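Local coordinates for monosaccharide ABC transporter substrate-binding protein, CUT2 family (Bradyrhizobium sp., PDB 4YHS) that probably binds a sugar or related small solute in the periplasm and delivers it to an ABC importer of the CUT2 monosaccharide family, at residues 68-81 / 341-353. Sequence-based numbering, arbitrary orientation.
Sequences MKDAYWLGVDYGVA and ANILPPDGFKPVF
Leu-74, Asp-77 and Tyr-78 bind the proline-rich C-terminal tail, 341-353, to the outer surface of helix 71-87, the first helix after strand 60-65 in the periplasmic-binding-protein fold; the contact is mostly apolar, with one buried acid, Asp-77, gripping the tail near its end. The Pro-345 ring packs against the helix at Gly-75, its CD 3.6 Å from Gly-75 CA; Gly-75, having no side chain, lets the proline ring come this close to the backbone. Tyr-78, its CG anti to the backbone N (chi1 176°), reaches out to the tail, where it meets Pro-346, Phe-349 and Ala-341. Pro-346 covers one face of its ring, CD 3.7 Å from the centroid in a CH-pi contact, while the ring's CD1 edge points at the face of Phe-349 in a T-shaped pair, planes at 86°. A serine in place of Tyr-78 would probably leave Pro-346 and the Phe-349 face without their aromatic partner and open a gap beside Ala-341. Leu-74 fills the space between Pro-345, Phe-349 and Pro-351, with CD1 3.6 Å from Phe-349 CD2. The carboxylate of Asp-77 comes up at the edge of the Phe-349 ring and takes Val-352 N on the syn lone pair of OD2, 2.8 Å and nearly straight at 175°. Its OD1 lies 2.7 Å from Val-352 O, so the acid is probably protonated here. Beyond it, Ala-81 CB packs on Val-352 CG1, and at the other end the bent selenomethionine Met-68 lays CG against Pro-351 CB and brings CE to Phe-353. Leu-93 of strand 90-95 touches Met-68, Asp-77 and Phe-353 and pairs with Phe-353 through backbone hydrogen bonding, whereas Pro-280 of helix 280-287 meets Ala-71 and Leu-344, and Val-300 of helix 299-314 touches Tyr-78.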
loop_
_atom_site.group_PDB
_atom_site.type_symbol
_atom_site.label_atom_id
_atom_site.label_comp_id
_atom_site.label_asym_id
_atom_site.label_seq_id
_atom_site.Cartn_x
_atom_site.Cartn_y
_atom_site.Cartn_z
HETATM N N MSE A 68 4.002 3.081 -14.163
HETATM C CA MSE A 68 4.515 1.719 -13.948
HETATM C C MSE A 68 5.994 1.827 -13.661
HETATM O O MSE A 68 6.817 1.089 -14.220
HETATM C CB MSE A 68 4.266 0.830 -15.181
HETATM C CG MSE A 68 4.526 -0.633 -14.969
HETATM SE SE MSE A 68 3.046 -1.350 -13.905
HETATM C CE MSE A 68 1.628 -1.317 -15.251
ATOM N N LYS A 69 6.330 2.773 -12.801
ATOM C CA LYS A 69 7.727 3.148 -12.548
ATOM C C LYS A 69 8.389 2.466 -11.365
ATOM O O LYS A 69 9.617 2.511 -11.242
ATOM C CB LYS A 69 7.827 4.666 -12.341
ATOM C CG LYS A 69 7.576 5.418 -13.620
ATOM C CD LYS A 69 7.185 6.890 -13.393
ATOM C CE LYS A 69 8.383 7.716 -13.149
ATOM N NZ LYS A 69 8.021 9.079 -12.639
ATOM N N ASP A 70 7.611 1.838 -10.489
ATOM C CA ASP A 70 8.218 1.221 -9.310
ATOM C C ASP A 70 7.642 -0.150 -9.024
ATOM O O ASP A 70 6.716 -0.600 -9.691
ATOM C CB ASP A 70 8.070 2.132 -8.063
ATOM C CG ASP A 70 6.618 2.454 -7.691
ATOM O OD1 ASP A 70 5.678 1.781 -8.164
ATOM O OD2 ASP A 70 6.407 3.389 -6.868
ATOM N N ALA A 71 8.201 -0.804 -8.006
ATOM C CA ALA A 71 7.830 -2.176 -7.686
ATOM C C ALA A 71 6.402 -2.224 -7.152
ATOM O O ALA A 71 5.687 -3.206 -7.344
ATOM C CB ALA A 71 8.787 -2.759 -6.682
ATOM N N TYR A 72 6.018 -1.166 -6.444
ATOM C CA TYR A 72 4.702 -1.096 -5.853
ATOM C C TYR A 72 3.631 -1.247 -6.937
ATOM O O TYR A 72 2.784 -2.131 -6.851
ATOM C CB TYR A 72 4.501 0.223 -5.092
ATOM C CG TYR A 72 3.190 0.228 -4.320
ATOM C CD1 TYR A 72 1.988 0.610 -4.922
ATOM C CD2 TYR A 72 3.160 -0.166 -2.988
ATOM C CE1 TYR A 72 0.786 0.580 -4.213
ATOM C CE2 TYR A 72 1.975 -0.170 -2.265
ATOM C CZ TYR A 72 0.791 0.214 -2.885
ATOM O OH TYR A 72 -0.402 0.199 -2.189
ATOM N N TRP A 73 3.657 -0.400 -7.958
ATOM C CA TRP A 73 2.644 -0.485 -9.009
ATOM C C TRP A 73 2.853 -1.707 -9.901
ATOM O O TRP A 73 1.885 -2.239 -10.448
ATOM C CB TRP A 73 2.585 0.851 -9.798
ATOM C CG TRP A 73 1.916 1.848 -8.891
ATOM C CD1 TRP A 73 2.518 2.721 -8.023
ATOM C CD2 TRP A 73 0.504 2.005 -8.688
ATOM N NE1 TRP A 73 1.569 3.419 -7.318
ATOM C CE2 TRP A 73 0.326 3.003 -7.715
ATOM C CE3 TRP A 73 -0.623 1.401 -9.240
ATOM C CZ2 TRP A 73 -0.936 3.405 -7.278
ATOM C CZ3 TRP A 73 -1.897 1.821 -8.797
ATOM C CH2 TRP A 73 -2.028 2.807 -7.848
ATOM N N LEU A 74 4.082 -2.220 -10.000
ATOM C CA LEU A 74 4.270 -3.516 -10.639
ATOM C C LEU A 74 3.531 -4.608 -9.861
ATOM O O LEU A 74 2.934 -5.507 -10.436
ATOM C CB LEU A 74 5.764 -3.830 -10.754
ATOM C CG LEU A 74 6.199 -5.005 -11.622
ATOM C CD1 LEU A 74 5.826 -4.757 -13.084
ATOM C CD2 LEU A 74 7.724 -5.230 -11.471
ATOM N N GLY A 75 3.577 -4.545 -8.539
ATOM C CA GLY A 75 2.796 -5.455 -7.714
ATOM C C GLY A 75 1.291 -5.350 -7.929
ATOM O O GLY A 75 0.585 -6.359 -8.052
ATOM N N VAL A 76 0.776 -4.123 -8.006
ATOM C CA VAL A 76 -0.636 -3.960 -8.288
ATOM C C VAL A 76 -0.967 -4.541 -9.684
ATOM O O VAL A 76 -1.995 -5.211 -9.847
ATOM C CB VAL A 76 -1.067 -2.489 -8.223
ATOM C CG1 VAL A 76 -2.553 -2.399 -8.349
ATOM C CG2 VAL A 76 -0.609 -1.847 -6.938
ATOM N N ASP A 77 -0.097 -4.287 -10.666
ATOM C CA ASP A 77 -0.255 -4.819 -12.030
ATOM C C ASP A 77 -0.377 -6.349 -11.999
ATOM O O ASP A 77 -1.237 -6.942 -12.647
ATOM C CB ASP A 77 0.918 -4.405 -12.909
ATOM C CG ASP A 77 0.827 -4.974 -14.308
ATOM O OD1 ASP A 77 -0.147 -4.668 -15.030
ATOM O OD2 ASP A 77 1.741 -5.699 -14.688
ATOM N N TYR A 78 0.539 -6.977 -11.284
ATOM C CA TYR A 78 0.553 -8.427 -11.157
ATOM C C TYR A 78 -0.783 -8.950 -10.626
ATOM O O TYR A 78 -1.326 -9.891 -11.168
ATOM C CB TYR A 78 1.710 -8.851 -10.238
ATOM C CG TYR A 78 1.769 -10.331 -9.959
ATOM C CD1 TYR A 78 2.341 -11.217 -10.881
ATOM C CD2 TYR A 78 1.285 -10.845 -8.768
ATOM C CE1 TYR A 78 2.391 -12.571 -10.624
ATOM C CE2 TYR A 78 1.346 -12.194 -8.495
ATOM C CZ TYR A 78 1.886 -13.057 -9.429
ATOM O OH TYR A 78 1.960 -14.417 -9.171
ATOM N N GLY A 79 -1.321 -8.312 -9.587
ATOM C CA GLY A 79 -2.588 -8.702 -8.991
ATOM C C GLY A 79 -3.727 -8.561 -9.979
ATOM O O GLY A 79 -4.526 -9.470 -10.143
ATOM N N VAL A 80 -3.800 -7.414 -10.636
ATOM C CA VAL A 80 -4.896 -7.195 -11.595
ATOM C C VAL A 80 -4.806 -8.194 -12.749
ATOM O O VAL A 80 -5.842 -8.749 -13.152
ATOM C CB VAL A 80 -4.906 -5.734 -12.120
ATOM C CG1 VAL A 80 -5.984 -5.557 -13.161
ATOM C CG2 VAL A 80 -5.188 -4.778 -10.984
ATOM N N ALA A 81 -3.596 -8.452 -13.253
ATOM C CA ALA A 81 -3.429 -9.332 -14.423
ATOM C C ALA A 81 -3.739 -10.767 -14.039
ATOM O O ALA A 81 -4.392 -11.495 -14.789
ATOM C CB ALA A 81 -2.033 -9.259 -15.001
ATOM N N ALA A 341 4.317 -13.226 -3.462
ATOM C CA ALA A 341 3.391 -12.725 -4.483
ATOM C C ALA A 341 2.072 -12.199 -3.947
ATOM O O ALA A 341 1.284 -11.662 -4.734
ATOM C CB ALA A 341 3.117 -13.785 -5.536
ATOM N N ASN A 342 1.837 -12.287 -2.632
ATOM C CA ASN A 342 0.682 -11.568 -2.063
ATOM C C ASN A 342 1.047 -10.122 -1.674
ATOM O O ASN A 342 0.164 -9.274 -1.496
ATOM C CB ASN A 342 0.132 -12.292 -0.852
ATOM C CG ASN A 342 -0.502 -13.601 -1.213
ATOM O OD1 ASN A 342 -0.811 -13.849 -2.391
ATOM N ND2 ASN A 342 -0.700 -14.459 -0.218
ATOM N N ILE A 343 2.348 -9.845 -1.521
ATOM C CA ILE A 343 2.755 -8.559 -0.926
ATOM C C ILE A 343 3.770 -7.788 -1.730
ATOM O O ILE A 343 4.020 -6.639 -1.401
ATOM C CB ILE A 343 3.316 -8.719 0.529
ATOM C CG1 ILE A 343 4.548 -9.636 0.586
ATOM C CG2 ILE A 343 2.220 -9.269 1.445
ATOM C CD1 ILE A 343 5.239 -9.613 1.951
ATOM N N LEU A 344 4.297 -8.402 -2.784
ATOM C CA LEU A 344 5.215 -7.767 -3.727
ATOM C C LEU A 344 5.052 -8.427 -5.088
ATOM O O LEU A 344 4.559 -9.562 -5.179
ATOM C CB LEU A 344 6.652 -7.909 -3.263
ATOM C CG LEU A 344 7.215 -7.008 -2.159
ATOM C CD1 LEU A 344 8.618 -7.498 -1.791
ATOM C CD2 LEU A 344 7.245 -5.581 -2.634
ATOM N N PRO A 345 5.508 -7.756 -6.156
ATOM C CA PRO A 345 5.557 -8.509 -7.407
ATOM C C PRO A 345 6.630 -9.585 -7.351
ATOM O O PRO A 345 7.586 -9.426 -6.590
ATOM C CB PRO A 345 5.902 -7.438 -8.445
ATOM C CG PRO A 345 6.679 -6.433 -7.673
ATOM C CD PRO A 345 6.029 -6.378 -6.322
ATOM N N PRO A 346 6.498 -10.662 -8.142
ATOM C CA PRO A 346 7.595 -11.628 -8.220
ATOM C C PRO A 346 8.869 -10.938 -8.697
ATOM O O PRO A 346 8.748 -9.980 -9.471
ATOM C CB PRO A 346 7.096 -12.646 -9.266
ATOM C CG PRO A 346 5.567 -12.480 -9.219
ATOM C CD PRO A 346 5.370 -11.033 -9.014
ATOM N N ASP A 347 10.039 -11.389 -8.260
ATOM C CA ASP A 347 11.289 -10.935 -8.889
ATOM C C ASP A 347 11.269 -11.181 -10.385
ATOM O O ASP A 347 10.840 -12.225 -10.847
ATOM C CB ASP A 347 12.493 -11.652 -8.294
ATOM C CG ASP A 347 12.619 -11.440 -6.810
ATOM O OD1 ASP A 347 13.067 -10.363 -6.414
ATOM O OD2 ASP A 347 12.271 -12.352 -6.051
ATOM N N GLY A 348 11.722 -10.197 -11.157
ATOM C CA GLY A 348 11.903 -10.407 -12.581
ATOM C C GLY A 348 10.620 -10.204 -13.363
ATOM O O GLY A 348 10.654 -10.171 -14.572
ATOM N N PHE A 349 9.495 -10.074 -12.667
ATOM C CA PHE A 349 8.199 -9.918 -13.327
ATOM C C PHE A 349 8.219 -8.677 -14.203
ATOM O O PHE A 349 8.668 -7.605 -13.781
ATOM C CB PHE A 349 7.067 -9.835 -12.297
ATOM C CG PHE A 349 5.701 -9.536 -12.895
ATOM C CD1 PHE A 349 5.015 -10.493 -13.644
ATOM C CD2 PHE A 349 5.119 -8.299 -12.721
ATOM C CE1 PHE A 349 3.752 -10.198 -14.176
ATOM C CE2 PHE A 349 3.850 -8.021 -13.254
ATOM C CZ PHE A 349 3.197 -8.975 -13.970
ATOM N N LYS A 350 7.774 -8.867 -15.435
ATOM C CA LYS A 350 7.631 -7.802 -16.405
ATOM C C LYS A 350 6.162 -7.366 -16.471
ATOM O O LYS A 350 5.263 -8.205 -16.463
ATOM C CB LYS A 350 8.125 -8.283 -17.768
ATOM C CG LYS A 350 9.645 -8.503 -17.805
ATOM C CD LYS A 350 10.131 -8.952 -19.179
ATOM C CE LYS A 350 11.659 -8.969 -19.273
ATOM N NZ LYS A 350 12.164 -9.450 -20.610
ATOM N N PRO A 351 5.920 -6.047 -16.542
ATOM C CA PRO A 351 4.528 -5.591 -16.537
ATOM C C PRO A 351 3.685 -6.142 -17.663
ATOM O O PRO A 351 4.190 -6.346 -18.769
ATOM C CB PRO A 351 4.649 -4.071 -16.653
ATOM C CG PRO A 351 6.001 -3.812 -17.116
ATOM C CD PRO A 351 6.865 -4.922 -16.638
ATOM N N VAL A 352 2.418 -6.377 -17.348
ATOM C CA VAL A 352 1.428 -6.937 -18.260
ATOM C C VAL A 352 0.312 -5.923 -18.541
ATOM O O VAL A 352 -0.234 -5.319 -17.608
ATOM C CB VAL A 352 0.818 -8.249 -17.646
ATOM C CG1 VAL A 352 -0.266 -8.819 -18.547
ATOM C CG2 VAL A 352 1.923 -9.275 -17.447
ATOM N N PHE A 353 -0.037 -5.736 -19.811
ATOM C CA PHE A 353 -1.050 -4.738 -20.173
ATOM C C PHE A 353 -2.313 -5.311 -20.769
ATOM O O PHE A 353 -3.294 -4.590 -20.934
ATOM C CB PHE A 353 -0.448 -3.730 -21.144
ATOM C CG PHE A 353 0.693 -2.988 -20.545
ATOM C CD1 PHE A 353 0.466 -1.878 -19.753
ATOM C CD2 PHE A 353 1.998 -3.458 -20.680
ATOM C CE1 PHE A 353 1.521 -1.212 -19.128
ATOM C CE2 PHE A 353 3.054 -2.798 -20.047
ATOM C CZ PHE A 353 2.805 -1.665 -19.271
#